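Local coordinates for methyltransferase (Pyrococcus horikoshii, PDB 1IXK), which probably transfers a methyl group from S-adenosyl-L-methionine to cytidine in tRNA, as a class I-like methyltransferase of the RsmB/NOP family, at residues 54-59 against 76-81; 71-74 against 80-83; 90-93 against 99-102. One frame throughout, in Å; residues are numbered along the deposited sequence.

How the contacts relate
All three contacts lie in the N-terminal RsmF-like region and reach one antiparallel sheet, ordered 69-73, 79-82, 46-49, 100-102. Going from the N terminus, contact 1 opens at the start of helix 56-65 and closes the longer span through that helix and strand 69-73. Contact 2 opens within this span and closes the hairpin of strands 69-73 and 79-82. The two share Phe80 and Cys81, but contact 2 ends two residues further on, so they overlap rather than strictly nest. They touch where Gly79 O faces Val73 N, a probable hydrogen bond between the hairpin strands. Contact 3 follows in series, closes a short loop around helix 93-96 and meets contact 1 where Leu59 packs on Ile100.

Contact 1: residues 54-59 against 76-81; sequences ISVQDL and AKEGFC
Helix 56-65 packs on the four-stranded antiparallel sheet of the N-terminal RsmF-like region, and Val56, in its first turn, makes this contact by touching Glu78 in the turn before strand 79-82 and Phe80 in the strand. One methyl serves each partner. CG1, anti to the backbone N (chi1 174°), meets the Phe80 ring at its edge, in the ring plane, with Val56 CG1 3.5 Å from Phe80 CZ. CG2 comes against the base of the Glu78 side chain, Val56 CG2 lying 4.0 Å from Glu78 CG, and the two side chains cross at about a right angle. Glu78 belongs to the type I turn from Ala76 to Gly79, closed by the bond from Gly79 N to Ala76 O (3.0 Å). The Glu78 side chain bends at chi2 (78°), and its OE1 is hydrogen-bonded to Tyr135 OH. Behind Val56 the helix start is secured by Ser55 at the N-cap: Asp58 N donates to Ser55 OG at 3.0 Å. With no hydrogen bond across the two segments, their contact is essentially apolar. The cap fixes the first helical turn, and the valine of that turn meets a ring edge and the aliphatic part of a glutamate by van der Waals contact alone.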
loop_
_atom_site.group_PDB
_atom_site.type_symbol
_atom_site.label_atom_id
_atom_site.label_comp_id
_atom_site.label_asym_id
_atom_site.label_seq_id
_atom_site.Cartn_x
_atom_site.Cartn_y
_atom_site.Cartn_z
ATOM N N ILE A 54 16.642 -13.979 -8.616
ATOM C CA ILE A 54 16.470 -14.297 -10.031
ATOM C C ILE A 54 15.899 -13.125 -10.822
ATOM O O ILE A 54 15.122 -12.329 -10.293
ATOM C CB ILE A 54 15.540 -15.522 -10.197
ATOM C CG1 ILE A 54 15.458 -15.927 -11.669
ATOM C CG2 ILE A 54 14.155 -15.200 -9.648
ATOM C CD1 ILE A 54 14.626 -17.167 -11.913
ATOM N N SER A 55 16.285 -13.021 -12.092
ATOM C CA SER A 55 15.798 -11.942 -12.939
ATOM C C SER A 55 14.333 -12.184 -13.278
ATOM O O SER A 55 13.842 -13.308 -13.183
ATOM C CB SER A 55 16.611 -11.861 -14.235
ATOM O OG SER A 55 16.312 -12.943 -15.102
ATOM N N VAL A 56 13.641 -11.121 -13.671
ATOM C CA VAL A 56 12.237 -11.220 -14.035
ATOM C C VAL A 56 12.103 -12.059 -15.302
ATOM O O VAL A 56 11.219 -12.911 -15.404
ATOM C CB VAL A 56 11.630 -9.821 -14.283
ATOM C CG1 VAL A 56 10.206 -9.948 -14.802
ATOM C CG2 VAL A 56 11.650 -9.018 -12.989
ATOM N N GLN A 57 13.007 -11.824 -16.249
ATOM C CA GLN A 57 13.006 -12.537 -17.521
ATOM C C GLN A 57 13.127 -14.049 -17.322
ATOM O O GLN A 57 12.399 -14.824 -17.944
ATOM C CB GLN A 57 14.159 -12.039 -18.396
ATOM C CG GLN A 57 13.891 -12.128 -19.888
ATOM C CD GLN A 57 15.161 -12.025 -20.714
ATOM O OE1 GLN A 57 16.002 -12.925 -20.692
ATOM N NE2 GLN A 57 15.308 -10.925 -21.441
ATOM N N ASP A 58 14.045 -14.466 -16.453
ATOM C CA ASP A 58 14.245 -15.887 -16.187
ATOM C C ASP A 58 13.095 -16.540 -15.426
ATOM O O ASP A 58 12.690 -17.660 -15.746
ATOM C CB ASP A 58 15.548 -16.119 -15.415
ATOM C CG ASP A 58 16.779 -15.864 -16.261
ATOM O OD1 ASP A 58 16.729 -16.143 -17.477
ATOM O OD2 ASP A 58 17.801 -15.397 -15.713
ATOM N N LEU A 59 12.578 -15.851 -14.412
ATOM C CA LEU A 59 11.479 -16.391 -13.622
ATOM C C LEU A 59 10.248 -16.594 -14.496
ATOM O O LEU A 59 9.572 -17.623 -14.402
ATOM C CB LEU A 59 11.152 -15.450 -12.453
ATOM C CG LEU A 59 10.047 -15.856 -11.467
ATOM C CD1 LEU A 59 8.680 -15.721 -12.125
ATOM C CD2 LEU A 59 10.275 -17.280 -10.986
ATOM N N ALA A 76 4.463 -1.962 -11.250
ATOM C CA ALA A 76 5.590 -2.705 -10.689
ATOM C C ALA A 76 6.149 -3.668 -11.729
ATOM O O ALA A 76 5.487 -4.635 -12.110
ATOM C CB ALA A 76 5.139 -3.469 -9.454
ATOM N N LYS A 77 7.370 -3.409 -12.185
ATOM C CA LYS A 77 7.989 -4.254 -13.203
ATOM C C LYS A 77 8.170 -5.713 -12.780
ATOM O O LYS A 77 8.195 -6.614 -13.628
ATOM C CB LYS A 77 9.343 -3.673 -13.621
ATOM C CG LYS A 77 10.341 -3.547 -12.488
ATOM C CD LYS A 77 11.722 -3.144 -13.001
ATOM C CE LYS A 77 11.675 -1.816 -13.743
ATOM N NZ LYS A 77 11.169 -0.721 -12.873
ATOM N N GLU A 78 8.298 -5.944 -11.477
ATOM C CA GLU A 78 8.482 -7.294 -10.945
ATOM C C GLU A 78 7.162 -7.997 -10.608
ATOM O O GLU A 78 7.164 -9.169 -10.228
ATOM C CB GLU A 78 9.335 -7.254 -9.668
ATOM C CG GLU A 78 10.766 -6.721 -9.813
ATOM C CD GLU A 78 10.854 -5.205 -9.884
ATOM O OE1 GLU A 78 9.882 -4.515 -9.505
ATOM O OE2 GLU A 78 11.914 -4.700 -10.308
ATOM N N GLY A 79 6.042 -7.293 -10.747
ATOM C CA GLY A 79 4.756 -7.876 -10.399
ATOM C C GLY A 79 3.898 -8.394 -11.541
ATOM O O GLY A 79 3.836 -7.793 -12.608
ATOM N N PHE A 80 3.222 -9.513 -11.295
ATOM C CA PHE A 80 2.356 -10.135 -12.290
ATOM C C PHE A 80 1.139 -10.727 -11.592
ATOM O O PHE A 80 1.221 -11.130 -10.432
ATOM C CB PHE A 80 3.112 -11.264 -13.003
ATOM C CG PHE A 80 4.352 -10.810 -13.711
ATOM C CD1 PHE A 80 4.307 -10.439 -15.050
ATOM C CD2 PHE A 80 5.568 -10.744 -13.035
ATOM C CE1 PHE A 80 5.458 -10.010 -15.708
ATOM C CE2 PHE A 80 6.722 -10.314 -13.682
ATOM C CZ PHE A 80 6.670 -9.947 -15.018
ATOM N N CYS A 81 0.010 -10.774 -12.295
ATOM C CA CYS A 81 -1.196 -11.363 -11.737
ATOM C C CYS A 81 -1.595 -12.545 -12.624
ATOM O O CYS A 81 -1.641 -12.444 -13.853
ATOM C CB CYS A 81 -2.327 -10.333 -11.637
ATOM S SG CYS A 81 -2.019 -9.006 -10.409
#

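Contact 2: residues 71-74 against 80-83; sequences KRVP and FCLT
Arg72 and Phe80 face each other as a non-hydrogen-bonded pair in the beta hairpin of strands 69-73 and 79-82, at one margin of the four-stranded sheet. Arg72 CD lies over the face of the phenyl ring in a CH-pi contact, 3.9 Å from the centroid of the Phe80 ring and 28° off its normal, while CG stands out past the rim, Arg72 CG 3.3 Å from Phe80 CE1. The chain bends at chi2 and chi3, and the guanidinium ends nearly perpendicular to the ring, the planes 87° apart, so the charged group does not stack on it. Instead it grips a single acceptor side-on: Arg72 NE and Arg72 NH2 both donate to Val73 O, each at 2.9 Å and from the same face of its carbonyl plane. NE also makes a weak hydrogen bond to Ala76 O.

Lys71 and Cys81 form the neighbouring hydrogen-bonded pair, with Lys71 N to Cys81 O at 2.9 Å and Cys81 N to Lys71 O at 2.8 Å. Their side chains take the sheet face away from the Phe80 ring. There the Lys71 chain crosses Thr83 at about a right angle, so that CG, CD and CE pass across its methyl, Lys71 CG 3.6 Å from Thr83 CG2. Cys81 is tied by a disulfide to Cys46, in the next strand, and the same sulfur packs on a valine branch, Cys81 SG lying 3.7 Å from Val73 CG1.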
loop_
_atom_site.group_PDB
_atom_site.type_symbol
_atom_site.label_atom_id
_atom_site.label_comp_id
_atom_site.label_asym_id
_atom_site.label_seq_id
_atom_site.Cartn_x
_atom_site.Cartn_y
_atom_site.Cartn_z
ATOM N N LYS A 71 -0.359 -11.553 -16.292
ATOM C CA LYS A 71 -0.259 -10.219 -16.882
ATOM C C LYS A 71 0.542 -9.324 -15.941
ATOM O O LYS A 71 0.543 -9.525 -14.731
ATOM C CB LYS A 71 -1.644 -9.603 -17.072
ATOM C CG LYS A 71 -2.599 -10.414 -17.917
ATOM C CD LYS A 71 -3.958 -9.734 -17.966
ATOM C CE LYS A 71 -4.523 -9.533 -16.561
ATOM N NZ LYS A 71 -5.844 -8.844 -16.571
ATOM N N ARG A 72 1.206 -8.326 -16.501
ATOM C CA ARG A 72 2.010 -7.420 -15.692
ATOM C C ARG A 72 1.171 -6.483 -14.833
ATOM O O ARG A 72 0.062 -6.106 -15.204
ATOM C CB ARG A 72 2.910 -6.579 -16.597
ATOM C CG ARG A 72 4.381 -6.952 -16.550
ATOM C CD ARG A 72 5.001 -6.638 -15.191
ATOM N NE ARG A 72 4.815 -5.238 -14.811
ATOM C CZ ARG A 72 5.276 -4.198 -15.504
ATOM N NH1 ARG A 72 5.961 -4.390 -16.626
ATOM N NH2 ARG A 72 5.054 -2.963 -15.072
ATOM N N VAL A 73 1.696 -6.131 -13.664
ATOM C CA VAL A 73 1.014 -5.168 -12.817
ATOM C C VAL A 73 1.655 -3.888 -13.351
ATOM O O VAL A 73 2.876 -3.735 -13.321
ATOM C CB VAL A 73 1.329 -5.364 -11.309
ATOM C CG1 VAL A 73 0.835 -6.731 -10.845
ATOM C CG2 VAL A 73 2.819 -5.230 -11.053
ATOM N N PRO A 74 0.838 -2.969 -13.875
ATOM C CA PRO A 74 1.286 -1.694 -14.446
ATOM C C PRO A 74 2.338 -0.905 -13.667
ATOM O O PRO A 74 3.318 -0.428 -14.238
ATOM C CB PRO A 74 -0.015 -0.911 -14.591
ATOM C CG PRO A 74 -1.032 -1.990 -14.839
ATOM C CD PRO A 74 -0.634 -3.028 -13.821
ATOM N N PHE A 80 3.222 -9.513 -11.295
ATOM C CA PHE A 80 2.356 -10.135 -12.290
ATOM C C PHE A 80 1.139 -10.727 -11.592
ATOM O O PHE A 80 1.221 -11.130 -10.432
ATOM C CB PHE A 80 3.112 -11.264 -13.003
ATOM C CG PHE A 80 4.352 -10.810 -13.711
ATOM C CD1 PHE A 80 4.307 -10.439 -15.050
ATOM C CD2 PHE A 80 5.568 -10.744 -13.035
ATOM C CE1 PHE A 80 5.458 -10.010 -15.708
ATOM C CE2 PHE A 80 6.722 -10.314 -13.682
ATOM C CZ PHE A 80 6.670 -9.947 -15.018
ATOM N N CYS A 81 0.010 -10.774 -12.295
ATOM C CA CYS A 81 -1.196 -11.363 -11.737
ATOM C C CYS A 81 -1.595 -12.545 -12.624
ATOM O O CYS A 81 -1.641 -12.444 -13.853
ATOM C CB CYS A 81 -2.327 -10.333 -11.637
ATOM S SG CYS A 81 -2.019 -9.006 -10.409
ATOM N N LEU A 82 -1.857 -13.674 -11.983
ATOM C CA LEU A 82 -2.208 -14.904 -12.684
ATOM C C LEU A 82 -3.510 -14.905 -13.476
ATOM O O LEU A 82 -4.539 -14.410 -13.012
ATOM C CB LEU A 82 -2.223 -16.054 -11.681
ATOM C CG LEU A 82 -0.851 -16.406 -11.122
ATOM C CD1 LEU A 82 -0.992 -17.138 -9.796
ATOM C CD2 LEU A 82 -0.103 -17.257 -12.154
ATOM N N THR A 83 -3.443 -15.470 -14.680
ATOM C CA THR A 83 -4.596 -15.598 -15.563
ATOM C C THR A 83 -4.815 -17.088 -15.804
ATOM O O THR A 83 -5.894 -17.514 -16.213
ATOM C CB THR A 83 -4.371 -14.884 -16.907
ATOM O OG1 THR A 83 -3.159 -15.353 -17.508
ATOM C CG2 THR A 83 -4.280 -13.381 -16.693
#

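Contact 3: residues 90-93 against 99-102; sequences TSTP and LIYI
The backbones of Thr90 and Ile102 stay well apart, their CA atoms 8.2 Å from each other even though they are the nearest such pair, as the end of a 3-10 segment, at 90-91, passes beside strand 100-102 and no hydrogen bond joins the two segments. Side chains therefore span the gap. The methyl of Thr90 meets the methylene of Ile102, with Thr90 CG2 4.1 Å from Ile102 CG1, and the two side chains cross at about a right angle. At Thr90 the methyl is placed beside the backbone N and anti to the carbonyl carbon (OG1 at chi1 49°), and the hydroxyl is hydrogen-bonded to Ser88 OG.

Further along, Thr92 and Ile100 both direct their CB atoms toward the opposing segment, but their approach is loose: Thr92 OG1 is 4.5 Å from Ile100 CD1. That hydroxyl is hydrogen-bonded to Ile89 O and to Phe95 N, the latter bond making Thr92 the N-cap of helix 93-96, which begins with Pro93. Phe95 touches Thr90, Ile100 and Ile102 and so helps to join the two segments, while Ile100 and Ile102 also pack on Phe47 of strand 46-49 and Ile100 reaches Leu59 of helix 56-65. The whole is an N-capped helix 93-96, followed after a short loop by strand 100-102, the outermost strand of the sheet within this chain: the 3-10 residues 90-91, the helix and the strand gather around a small apolar cluster at this margin of the antiparallel sheet in the RsmF-like N-terminal region.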
loop_
_atom_site.group_PDB
_atom_site.type_symbol
_atom_site.label_atom_id
_atom_site.label_comp_id
_atom_site.label_asym_id
_atom_site.label_seq_id
_atom_site.Cartn_x
_atom_site.Cartn_y
_atom_site.Cartn_z
ATOM N N THR A 90 1.748 -21.601 -5.019
ATOM C CA THR A 90 2.510 -21.747 -3.785
ATOM C C THR A 90 3.077 -23.161 -3.616
ATOM O O THR A 90 3.785 -23.445 -2.652
ATOM C CB THR A 90 1.649 -21.380 -2.550
ATOM O OG1 THR A 90 0.390 -22.061 -2.615
ATOM C CG2 THR A 90 1.407 -19.873 -2.498
ATOM N N SER A 91 2.774 -24.046 -4.560
ATOM C CA SER A 91 3.286 -25.414 -4.496
ATOM C C SER A 91 4.487 -25.565 -5.423
ATOM O O SER A 91 5.089 -26.633 -5.506
ATOM C CB SER A 91 2.197 -26.420 -4.894
ATOM O OG SER A 91 1.137 -26.433 -3.952
ATOM N N THR A 92 4.834 -24.486 -6.118
ATOM C CA THR A 92 5.963 -24.495 -7.044
ATOM C C THR A 92 7.295 -24.315 -6.329
ATOM O O THR A 92 7.355 -23.720 -5.253
ATOM C CB THR A 92 5.854 -23.359 -8.070
ATOM O OG1 THR A 92 5.904 -22.100 -7.386
ATOM C CG2 THR A 92 4.553 -23.458 -8.845
ATOM N N PRO A 93 8.384 -24.836 -6.920
ATOM C CA PRO A 93 9.713 -24.709 -6.320
ATOM C C PRO A 93 10.085 -23.226 -6.281
ATOM O O PRO A 93 10.796 -22.775 -5.383
ATOM C CB PRO A 93 10.603 -25.496 -7.282
ATOM C CG PRO A 93 9.674 -26.523 -7.843
ATOM C CD PRO A 93 8.425 -25.719 -8.099
ATOM N N LEU A 99 11.831 -17.506 -4.880
ATOM C CA LEU A 99 12.040 -16.823 -6.152
ATOM C C LEU A 99 10.910 -15.841 -6.448
ATOM O O LEU A 99 11.064 -14.928 -7.260
ATOM C CB LEU A 99 12.176 -17.834 -7.294
ATOM C CG LEU A 99 13.342 -18.814 -7.146
ATOM C CD1 LEU A 99 13.566 -19.530 -8.476
ATOM C CD2 LEU A 99 14.606 -18.065 -6.730
ATOM N N ILE A 100 9.773 -16.043 -5.788
ATOM C CA ILE A 100 8.620 -15.166 -5.942
ATOM C C ILE A 100 7.941 -14.992 -4.590
ATOM O O ILE A 100 8.109 -15.817 -3.687
ATOM C CB ILE A 100 7.584 -15.718 -6.959
ATOM C CG1 ILE A 100 7.115 -17.115 -6.540
ATOM C CG2 ILE A 100 8.192 -15.750 -8.360
ATOM C CD1 ILE A 100 5.930 -17.614 -7.340
ATOM N N TYR A 101 7.191 -13.905 -4.448
ATOM C CA TYR A 101 6.478 -13.619 -3.209
ATOM C C TYR A 101 5.048 -13.266 -3.579
ATOM O O TYR A 101 4.817 -12.476 -4.493
ATOM C CB TYR A 101 7.140 -12.454 -2.469
ATOM C CG TYR A 101 6.515 -12.156 -1.124
ATOM C CD1 TYR A 101 5.428 -11.290 -1.012
ATOM C CD2 TYR A 101 6.994 -12.764 0.035
ATOM C CE1 TYR A 101 4.831 -11.038 0.226
ATOM C CE2 TYR A 101 6.407 -12.520 1.273
ATOM C CZ TYR A 101 5.328 -11.658 1.361
ATOM O OH TYR A 101 4.757 -11.415 2.588
ATOM N N ILE A 102 4.086 -13.859 -2.876
ATOM C CA ILE A 102 2.676 -13.605 -3.161
ATOM C C ILE A 102 2.119 -12.438 -2.346
ATOM O O ILE A 102 2.211 -12.423 -1.124
ATOM C CB ILE A 102 1.809 -14.849 -2.861
ATOM C CG1 ILE A 102 2.341 -16.065 -3.625
ATOM C CG2 ILE A 102 0.362 -14.573 -3.248
ATOM C CD1 ILE A 102 2.245 -15.939 -5.132
#